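Local structure of rhamnosidase B (2OKX) at residues Thr251-Phe262 and Pro286-Gly297; Ala338-Ser346 and Met357-Leu367. The protein is a family 78 glycoside hydrolase, an alpha-L-rhamnosidase that hydrolyses terminal alpha-L-rhamnose residues from its substrates, probably with inversion at the anomeric carbon. All coordinates share one frame; numbering follows the deposited sequence.

Contact 1. Residues Thr251-Phe262 and Pro286-Gly297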
loop_
_atom_site.group_PDB
_atom_site.type_symbol
_atom_site.label_atom_id
_atom_site.label_comp_id
_atom_site.label_asym_id
_atom_site.label_seq_id
_atom_site.Cartn_x
_atom_site.Cartn_y
_atom_site.Cartn_z
ATOM N N THR A 251 34.672 -20.056 -0.281
ATOM C CA THR A 251 35.819 -20.842 -0.719
ATOM C C THR A 251 36.073 -20.688 -2.210
ATOM O O THR A 251 35.200 -20.977 -3.031
ATOM C CB THR A 251 35.618 -22.340 -0.422
ATOM O OG1 THR A 251 35.330 -22.519 0.968
ATOM C CG2 THR A 251 36.874 -23.122 -0.770
ATOM N N LEU A 252 37.274 -20.228 -2.548
ATOM C CA LEU A 252 37.670 -20.048 -3.940
ATOM C C LEU A 252 38.566 -21.197 -4.384
ATOM O O LEU A 252 39.566 -21.498 -3.731
ATOM C CB LEU A 252 38.424 -18.732 -4.123
ATOM C CG LEU A 252 37.611 -17.443 -4.239
ATOM C CD1 LEU A 252 38.551 -16.279 -4.509
ATOM C CD2 LEU A 252 36.604 -17.575 -5.371
ATOM N N GLU A 253 38.209 -21.834 -5.495
ATOM C CA GLU A 253 39.003 -22.939 -6.018
ATOM C C GLU A 253 40.350 -22.396 -6.475
ATOM O O GLU A 253 41.377 -23.059 -6.340
ATOM C CB GLU A 253 38.285 -23.601 -7.194
ATOM C CG GLU A 253 36.912 -24.151 -6.851
ATOM C CD GLU A 253 36.268 -24.880 -8.017
ATOM O OE1 GLU A 253 35.116 -25.343 -7.868
ATOM O OE2 GLU A 253 36.916 -24.989 -9.081
ATOM N N THR A 254 40.336 -21.182 -7.014
ATOM C CA THR A 254 41.550 -20.531 -7.487
ATOM C C THR A 254 41.500 -19.047 -7.153
ATOM O O THR A 254 40.427 -18.490 -6.918
ATOM C CB THR A 254 41.720 -20.690 -9.015
ATOM O OG1 THR A 254 40.573 -20.155 -9.688
ATOM C CG2 THR A 254 41.881 -22.157 -9.383
ATOM N N SER A 255 42.665 -18.411 -7.131
ATOM C CA SER A 255 42.757 -16.991 -6.825
ATOM C C SER A 255 41.921 -16.167 -7.801
ATOM O O SER A 255 41.857 -16.482 -8.988
ATOM C CB SER A 255 44.216 -16.540 -6.891
ATOM O OG SER A 255 44.333 -15.155 -6.623
ATOM N N GLY A 256 41.282 -15.113 -7.299
ATOM C CA GLY A 256 40.470 -14.273 -8.163
ATOM C C GLY A 256 39.745 -13.150 -7.444
ATOM O O GLY A 256 39.757 -13.078 -6.216
ATOM N N VAL A 257 39.116 -12.267 -8.217
ATOM C CA VAL A 257 38.370 -11.142 -7.658
ATOM C C VAL A 257 36.920 -11.554 -7.436
ATOM O O VAL A 257 36.294 -12.146 -8.314
ATOM C CB VAL A 257 38.393 -9.918 -8.605
ATOM C CG1 VAL A 257 37.564 -8.784 -8.009
ATOM C CG2 VAL A 257 39.825 -9.456 -8.830
ATOM N N VAL A 258 36.396 -11.247 -6.254
ATOM C CA VAL A 258 35.017 -11.578 -5.921
ATOM C C VAL A 258 34.290 -10.285 -5.581
ATOM O O VAL A 258 34.845 -9.406 -4.923
ATOM C CB VAL A 258 34.944 -12.531 -4.707
ATOM C CG1 VAL A 258 33.498 -12.896 -4.413
ATOM C CG2 VAL A 258 35.759 -13.785 -4.982
ATOM N N THR A 259 33.052 -10.160 -6.042
ATOM C CA THR A 259 32.283 -8.959 -5.766
ATOM C C THR A 259 31.094 -9.277 -4.875
ATOM O O THR A 259 30.282 -10.147 -5.193
ATOM C CB THR A 259 31.763 -8.308 -7.068
ATOM O OG1 THR A 259 32.868 -8.002 -7.929
ATOM C CG2 THR A 259 31.011 -7.015 -6.753
ATOM N N LEU A 260 31.007 -8.582 -3.745
ATOM C CA LEU A 260 29.893 -8.776 -2.829
ATOM C C LEU A 260 28.896 -7.686 -3.178
ATOM O O LEU A 260 29.263 -6.514 -3.261
ATOM C CB LEU A 260 30.335 -8.614 -1.373
ATOM C CG LEU A 260 31.461 -9.519 -0.867
ATOM C CD1 LEU A 260 31.707 -9.223 0.610
ATOM C CD2 LEU A 260 31.089 -10.989 -1.065
ATOM N N GLY A 261 27.644 -8.076 -3.395
ATOM C CA GLY A 261 26.622 -7.108 -3.741
ATOM C C GLY A 261 25.518 -7.023 -2.708
ATOM O O GLY A 261 25.084 -8.033 -2.154
ATOM N N PHE A 262 25.065 -5.803 -2.450
ATOM C CA PHE A 262 23.999 -5.565 -1.490
ATOM C C PHE A 262 22.950 -4.684 -2.160
ATOM O O PHE A 262 22.995 -3.456 -2.064
ATOM C CB PHE A 262 24.572 -4.892 -0.243
ATOM C CG PHE A 262 25.506 -5.778 0.535
ATOM C CD1 PHE A 262 25.007 -6.704 1.445
ATOM C CD2 PHE A 262 26.878 -5.727 0.315
ATOM C CE1 PHE A 262 25.865 -7.573 2.130
ATOM C CE2 PHE A 262 27.746 -6.591 0.990
ATOM C CZ PHE A 262 27.236 -7.515 1.898
ATOM N N PRO A 286 20.628 3.208 -2.122
ATOM C CA PRO A 286 21.131 2.404 -1.003
ATOM C C PRO A 286 21.983 1.189 -1.372
ATOM O O PRO A 286 22.387 0.431 -0.491
ATOM C CB PRO A 286 19.852 1.988 -0.302
ATOM C CG PRO A 286 18.964 1.679 -1.483
ATOM C CD PRO A 286 19.230 2.850 -2.429
ATOM N N GLU A 287 22.255 0.990 -2.655
ATOM C CA GLU A 287 23.050 -0.168 -3.073
ATOM C C GLU A 287 24.516 -0.042 -2.679
ATOM O O GLU A 287 25.040 1.054 -2.522
ATOM C CB GLU A 287 22.983 -0.357 -4.590
ATOM C CG GLU A 287 21.588 -0.371 -5.176
ATOM C CD GLU A 287 21.602 -0.502 -6.686
ATOM O OE1 GLU A 287 20.546 -0.266 -7.314
ATOM O OE2 GLU A 287 22.668 -0.846 -7.246
ATOM N N ARG A 288 25.176 -1.183 -2.517
ATOM C CA ARG A 288 26.590 -1.179 -2.190
ATOM C C ARG A 288 27.243 -2.446 -2.715
ATOM O O ARG A 288 26.667 -3.533 -2.637
ATOM C CB ARG A 288 26.811 -1.062 -0.679
ATOM C CG ARG A 288 28.288 -0.956 -0.311
ATOM C CD ARG A 288 28.506 -0.714 1.176
ATOM N NE ARG A 288 28.084 0.620 1.594
ATOM C CZ ARG A 288 28.294 1.118 2.809
ATOM N NH1 ARG A 288 28.926 0.392 3.726
ATOM N NH2 ARG A 288 27.872 2.340 3.112
ATOM N N TYR A 289 28.440 -2.288 -3.272
ATOM C CA TYR A 289 29.199 -3.414 -3.805
ATOM C C TYR A 289 30.644 -3.336 -3.315
ATOM O O TYR A 289 31.245 -2.265 -3.296
ATOM C CB TYR A 289 29.181 -3.402 -5.339
ATOM C CG TYR A 289 27.790 -3.325 -5.926
ATOM C CD1 TYR A 289 27.139 -2.096 -6.064
ATOM C CD2 TYR A 289 27.099 -4.479 -6.276
ATOM C CE1 TYR A 289 25.834 -2.024 -6.532
ATOM C CE2 TYR A 289 25.790 -4.419 -6.745
ATOM C CZ TYR A 289 25.163 -3.186 -6.867
ATOM O OH TYR A 289 23.859 -3.124 -7.298
ATOM N N TYR A 290 31.185 -4.477 -2.908
ATOM C CA TYR A 290 32.563 -4.538 -2.434
ATOM C C TYR A 290 33.380 -5.387 -3.394
ATOM O O TYR A 290 32.906 -6.415 -3.879
ATOM C CB TYR A 290 32.650 -5.176 -1.043
ATOM C CG TYR A 290 32.041 -4.377 0.084
ATOM C CD1 TYR A 290 30.662 -4.351 0.289
ATOM C CD2 TYR A 290 32.853 -3.678 0.976
ATOM C CE1 TYR A 290 30.108 -3.648 1.367
ATOM C CE2 TYR A 290 32.314 -2.977 2.047
ATOM C CZ TYR A 290 30.945 -2.965 2.241
ATOM O OH TYR A 290 30.427 -2.276 3.316
ATOM N N SER A 291 34.606 -4.952 -3.660
ATOM C CA SER A 291 35.506 -5.682 -4.540
ATOM C C SER A 291 36.526 -6.381 -3.649
ATOM O O SER A 291 37.165 -5.741 -2.814
ATOM C CB SER A 291 36.218 -4.720 -5.495
ATOM O OG SER A 291 37.014 -5.433 -6.429
ATOM N N LEU A 292 36.670 -7.691 -3.817
ATOM C CA LEU A 292 37.613 -8.452 -3.004
ATOM C C LEU A 292 38.645 -9.152 -3.878
ATOM O O LEU A 292 38.296 -9.959 -4.734
ATOM C CB LEU A 292 36.869 -9.503 -2.172
ATOM C CG LEU A 292 35.634 -9.056 -1.386
ATOM C CD1 LEU A 292 35.044 -10.248 -0.650
ATOM C CD2 LEU A 292 36.004 -7.955 -0.409
ATOM N N ASN A 293 39.915 -8.836 -3.656
ATOM C CA ASN A 293 41.003 -9.453 -4.405
ATOM C C ASN A 293 41.536 -10.560 -3.503
ATOM O O ASN A 293 42.450 -10.345 -2.708
ATOM C CB ASN A 293 42.089 -8.414 -4.694
ATOM C CG ASN A 293 43.177 -8.946 -5.602
ATOM O OD1 ASN A 293 42.899 -9.579 -6.623
ATOM N ND2 ASN A 293 44.428 -8.680 -5.241
ATOM N N LEU A 294 40.948 -11.745 -3.631
ATOM C CA LEU A 294 41.310 -12.881 -2.797
ATOM C C LEU A 294 42.232 -13.906 -3.445
ATOM O O LEU A 294 42.413 -13.928 -4.664
ATOM C CB LEU A 294 40.036 -13.593 -2.335
ATOM C CG LEU A 294 38.935 -12.710 -1.742
ATOM C CD1 LEU A 294 37.700 -13.551 -1.468
ATOM C CD2 LEU A 294 39.432 -12.050 -0.468
ATOM N N ALA A 295 42.810 -14.754 -2.602
ATOM C CA ALA A 295 43.688 -15.825 -3.045
ATOM C C ALA A 295 42.870 -17.092 -2.846
ATOM O O ALA A 295 41.890 -17.084 -2.100
ATOM C CB ALA A 295 44.944 -15.870 -2.192
ATOM N N ALA A 296 43.259 -18.175 -3.511
ATOM C CA ALA A 296 42.533 -19.432 -3.383
ATOM C C ALA A 296 42.425 -19.828 -1.915
ATOM O O ALA A 296 43.283 -19.477 -1.107
ATOM C CB ALA A 296 43.242 -20.529 -4.171
ATOM N N GLY A 297 41.366 -20.553 -1.570
ATOM C CA GLY A 297 41.193 -20.977 -0.193
ATOM C C GLY A 297 39.881 -20.548 0.433
ATOM O O GLY A 297 38.959 -20.102 -0.255
HETATM O O HOH W 1 34.707 -6.202 -7.960
#
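An antiparallel strand pair in the beta-sandwich domain D2 of the rhamnosidase joins Val258 to Leu292 and Leu260 to Tyr290, with strands 256-262 and 288-294 running at 164° to each other. Val258 and Leu292 form a hydrogen-bonded pair, Leu292 N reaching Val258 O at 2.7 Å. Beyond Gly256 the register slips by one residue, and a second short ladder pairs Leu252 with Gly297. At the slip Leu294 O is gripped twice: Ser255 OG comes in on a lone pair at 3.0 Å, while Gly256 N sits above the carbonyl plane. Ser255 can do this because its OG lies anti to the backbone N (chi1 179°), which lays the hydroxyl alongside the partner strand. On the greasy face Leu292 CD1 packs 3.7 Å from Leu260 CG, the two side chains crossing near a right angle, and Leu294 CB meets Leu252 CD1 at 3.8 Å. Farther along, Phe262 and Tyr290 meet rim to rim with planes at 83°, Phe262 CE2 lying 3.7 Å from Tyr290 CD1. Across the other face a water links Thr259 OG1, at 2.6 Å, to Ser291 OG. Strand 288-294 borders its sheet, whereas 256-262 lies between it and strand 314-320; on the apolar side Val271 of strand 271-273 covers Leu260, Phe262 and Tyr290.

Contact 2. Residues Ala338-Ser346 and Met357-Leu367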
loop_
_atom_site.group_PDB
_atom_site.type_symbol
_atom_site.label_atom_id
_atom_site.label_comp_id
_atom_site.label_asym_id
_atom_site.label_seq_id
_atom_site.Cartn_x
_atom_site.Cartn_y
_atom_site.Cartn_z
ATOM N N ALA A 338 24.780 -18.484 8.028
ATOM C CA ALA A 338 24.452 -18.643 9.435
ATOM C C ALA A 338 24.377 -17.240 10.014
ATOM O O ALA A 338 24.917 -16.300 9.435
ATOM C CB ALA A 338 25.537 -19.442 10.144
ATOM N N THR A 339 23.692 -17.086 11.137
ATOM C CA THR A 339 23.619 -15.778 11.761
ATOM C C THR A 339 24.256 -15.884 13.136
ATOM O O THR A 339 24.215 -16.940 13.766
ATOM C CB THR A 339 22.166 -15.271 11.883
ATOM O OG1 THR A 339 21.379 -16.217 12.613
ATOM C CG2 THR A 339 21.565 -15.073 10.500
ATOM N N ILE A 340 24.869 -14.795 13.580
ATOM C CA ILE A 340 25.524 -14.756 14.880
ATOM C C ILE A 340 24.770 -13.774 15.769
ATOM O O ILE A 340 24.732 -12.576 15.492
ATOM C CB ILE A 340 26.986 -14.303 14.739
ATOM C CG1 ILE A 340 27.677 -15.134 13.655
ATOM C CG2 ILE A 340 27.711 -14.472 16.070
ATOM C CD1 ILE A 340 29.111 -14.726 13.381
ATOM N N GLY A 341 24.176 -14.297 16.838
ATOM C CA GLY A 341 23.401 -13.481 17.754
ATOM C C GLY A 341 22.314 -14.364 18.339
ATOM O O GLY A 341 22.477 -15.584 18.368
ATOM N N THR A 342 21.204 -13.788 18.790
ATOM C CA THR A 342 20.956 -12.352 18.756
ATOM C C THR A 342 21.459 -11.736 20.065
ATOM O O THR A 342 20.893 -11.988 21.124
ATOM C CB THR A 342 19.447 -12.095 18.603
ATOM O OG1 THR A 342 18.953 -12.865 17.498
ATOM C CG2 THR A 342 19.169 -10.619 18.364
ATOM N N PHE A 343 22.512 -10.929 19.982
ATOM C CA PHE A 343 23.106 -10.320 21.166
ATOM C C PHE A 343 22.138 -9.483 21.991
ATOM O O PHE A 343 22.197 -9.492 23.218
ATOM C CB PHE A 343 24.332 -9.490 20.777
ATOM C CG PHE A 343 25.407 -10.294 20.094
ATOM C CD1 PHE A 343 25.518 -10.299 18.705
ATOM C CD2 PHE A 343 26.282 -11.080 20.838
ATOM C CE1 PHE A 343 26.485 -11.078 18.067
ATOM C CE2 PHE A 343 27.251 -11.863 20.212
ATOM C CZ PHE A 343 27.354 -11.862 18.823
ATOM N N ASP A 344 21.252 -8.761 21.318
ATOM C CA ASP A 344 20.255 -7.943 21.993
ATOM C C ASP A 344 19.163 -7.624 20.977
ATOM O O ASP A 344 19.392 -7.696 19.770
ATOM C CB ASP A 344 20.884 -6.653 22.535
ATOM C CG ASP A 344 19.975 -5.928 23.510
ATOM O OD1 ASP A 344 18.978 -6.534 23.952
ATOM O OD2 ASP A 344 20.258 -4.759 23.845
ATOM N N GLN A 345 17.976 -7.286 21.463
ATOM C CA GLN A 345 16.859 -6.982 20.578
ATOM C C GLN A 345 15.820 -6.133 21.283
ATOM O O GLN A 345 15.941 -5.841 22.472
ATOM C CB GLN A 345 16.203 -8.280 20.117
ATOM C CG GLN A 345 15.860 -9.198 21.274
ATOM C CD GLN A 345 15.167 -10.462 20.836
ATOM O OE1 GLN A 345 13.957 -10.481 20.623
ATOM N NE2 GLN A 345 15.935 -11.533 20.689
ATOM N N SER A 346 14.791 -5.743 20.540
ATOM C CA SER A 346 13.718 -4.942 21.100
ATOM C C SER A 346 12.588 -4.787 20.093
ATOM O O SER A 346 12.786 -4.958 18.889
ATOM C CB SER A 346 14.239 -3.564 21.520
ATOM O OG SER A 346 14.727 -2.830 20.414
ATOM N N MET A 357 17.015 -1.595 22.249
ATOM C CA MET A 357 18.183 -2.439 22.044
ATOM C C MET A 357 19.471 -1.634 22.191
ATOM O O MET A 357 19.538 -0.474 21.783
ATOM C CB MET A 357 18.136 -3.050 20.638
ATOM C CG MET A 357 19.413 -3.755 20.216
ATOM S SD MET A 357 19.389 -4.206 18.466
ATOM C CE MET A 357 19.991 -2.698 17.740
ATOM N N GLN A 358 20.487 -2.248 22.784
ATOM C CA GLN A 358 21.781 -1.596 22.934
ATOM C C GLN A 358 22.783 -2.381 22.092
ATOM O O GLN A 358 22.587 -3.566 21.834
ATOM C CB GLN A 358 22.205 -1.551 24.408
ATOM C CG GLN A 358 21.660 -0.326 25.142
ATOM C CD GLN A 358 22.145 -0.211 26.579
ATOM O OE1 GLN A 358 22.144 0.878 27.157
ATOM N NE2 GLN A 358 22.546 -1.335 27.168
ATOM N N THR A 359 23.846 -1.722 21.652
ATOM C CA THR A 359 24.835 -2.381 20.812
ATOM C C THR A 359 26.220 -2.444 21.448
ATOM O O THR A 359 27.228 -2.250 20.768
ATOM C CB THR A 359 24.950 -1.663 19.458
ATOM O OG1 THR A 359 25.454 -0.338 19.660
ATOM C CG2 THR A 359 23.583 -1.575 18.787
ATOM N N ASP A 360 26.271 -2.731 22.744
ATOM C CA ASP A 360 27.548 -2.801 23.444
ATOM C C ASP A 360 27.934 -4.192 23.934
ATOM O O ASP A 360 28.928 -4.339 24.644
ATOM C CB ASP A 360 27.546 -1.832 24.630
ATOM C CG ASP A 360 26.439 -2.126 25.625
ATOM O OD1 ASP A 360 26.416 -1.479 26.693
ATOM O OD2 ASP A 360 25.591 -2.999 25.343
ATOM N N HIS A 361 27.170 -5.213 23.564
ATOM C CA HIS A 361 27.496 -6.565 24.007
ATOM C C HIS A 361 28.958 -6.867 23.679
ATOM O O HIS A 361 29.386 -6.740 22.532
ATOM C CB HIS A 361 26.579 -7.586 23.340
ATOM C CG HIS A 361 26.664 -8.950 23.948
ATOM N ND1 HIS A 361 27.784 -9.745 23.835
ATOM C CD2 HIS A 361 25.780 -9.648 24.698
ATOM C CE1 HIS A 361 27.585 -10.875 24.489
ATOM N NE2 HIS A 361 26.378 -10.843 25.021
ATOM N N PRO A 362 29.745 -7.277 24.689
ATOM C CA PRO A 362 31.170 -7.593 24.526
ATOM C C PRO A 362 31.545 -8.519 23.370
ATOM O O PRO A 362 32.537 -8.282 22.678
ATOM C CB PRO A 362 31.556 -8.167 25.892
ATOM C CG PRO A 362 30.267 -8.752 26.395
ATOM C CD PRO A 362 29.274 -7.681 26.026
ATOM N N ASP A 363 30.768 -9.573 23.157
ATOM C CA ASP A 363 31.077 -10.491 22.072
ATOM C C ASP A 363 30.789 -9.849 20.720
ATOM O O ASP A 363 31.535 -10.040 19.761
ATOM C CB ASP A 363 30.296 -11.793 22.238
ATOM C CG ASP A 363 30.741 -12.578 23.459
ATOM O OD1 ASP A 363 31.964 -12.645 23.700
ATOM O OD2 ASP A 363 29.878 -13.132 24.170
ATOM N N TYR A 364 29.712 -9.075 20.648
ATOM C CA TYR A 364 29.365 -8.400 19.408
ATOM C C TYR A 364 30.486 -7.451 18.998
ATOM O O TYR A 364 30.849 -7.378 17.826
ATOM C CB TYR A 364 28.056 -7.619 19.578
ATOM C CG TYR A 364 27.807 -6.591 18.491
ATOM C CD1 TYR A 364 27.874 -5.224 18.769
ATOM C CD2 TYR A 364 27.523 -6.984 17.183
ATOM C CE1 TYR A 364 27.662 -4.271 17.772
ATOM C CE2 TYR A 364 27.311 -6.041 16.178
ATOM C CZ TYR A 364 27.382 -4.689 16.478
ATOM O OH TYR A 364 27.173 -3.759 15.485
ATOM N N ARG A 365 31.048 -6.743 19.974
ATOM C CA ARG A 365 32.119 -5.781 19.714
ATOM C C ARG A 365 33.478 -6.384 19.372
ATOM O O ARG A 365 34.239 -5.811 18.593
ATOM C CB ARG A 365 32.280 -4.847 20.916
ATOM C CG ARG A 365 31.117 -3.895 21.131
ATOM C CD ARG A 365 31.012 -2.888 19.998
ATOM N NE ARG A 365 29.893 -1.968 20.194
ATOM C CZ ARG A 365 29.617 -0.942 19.395
ATOM N NH1 ARG A 365 30.381 -0.698 18.339
ATOM N NH2 ARG A 365 28.580 -0.156 19.655
ATOM N N ALA A 366 33.791 -7.533 19.956
ATOM C CA ALA A 366 35.081 -8.173 19.710
ATOM C C ALA A 366 35.068 -9.127 18.524
ATOM O O ALA A 366 36.019 -9.175 17.745
ATOM C CB ALA A 366 35.527 -8.922 20.962
ATOM N N LEU A 367 33.977 -9.873 18.395
ATOM C CA LEU A 367 33.810 -10.878 17.351
ATOM C C LEU A 367 34.429 -10.641 15.977
ATOM O O LEU A 367 35.234 -11.453 15.511
ATOM C CB LEU A 367 32.325 -11.206 17.185
ATOM C CG LEU A 367 31.966 -12.327 16.210
ATOM C CD1 LEU A 367 32.923 -13.494 16.353
ATOM C CD2 LEU A 367 30.541 -12.770 16.482
#
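Phe343 reaches from the loop after strand 338-340 to the N-terminal end of helix 362-370, where it forms an aromatic cluster with His361 and Tyr364. Its CB rests 3.9 Å from His361 CB, and CG is turned anti to its own carbonyl carbon (chi1 -59°), sending the ring toward the helix. CD2 lies over the face of the His361 imidazole, 3.6 Å from His361 ND1, with the ring planes 53° apart. Over one face of the ring stands Tyr364 CB, a CH-pi contact 3.9 Å from the Phe343 centroid, with Gly341 CA over the opposite face. CE2 touches Asp363 CB, and at the tip CZ has Leu367 CD2 at its edge, 4.1 Å away. With an alanine here, a gap would probably open between loop and helix, leaving Tyr364 CB without its CH-pi partner and the imidazole face without the carbon over it. That imidazole also caps the helix, ND1 accepting from Asp363 N in the ring plane. Just beyond Phe343 in the chain, Asp344 OD2 receives Gln358 N in a nearly straight bond (2.7 Å, 175°) from the anti side, tilted out of the carboxylate plane; Asp344 OD1 takes Gln345 N and a salt bridge from Arg355. Trp383 meets the rings of both Phe343 and His361, and Tyr364 packs on Cys243 of strand 240-252 and Thr306 of strand 297-309, so the helix lies against the sheet of strand 338-340.

From the N terminus, the chain leaves strand 240-252, turns, and runs out along 256-262; contact 1 then closes a loop of 23 residues, which holds the short strands 271-273 and 276-277, when 286-297 comes back beside it. Strands 297-309 and 314-320 follow before contact 2 closes a smaller loop of ten residues between 338-346 and 357-367. The two are in series, neither nested nor crossed, with centres about 26 Å apart and nearest atoms about 11 Å apart. Strand 240-252 connects them: contact 1 includes its end, while strands 338-340 and 345-347 of contact 2 pair with it. Contact 1 thus joins the domain's two sheets, and contact 2 lays a helix on one.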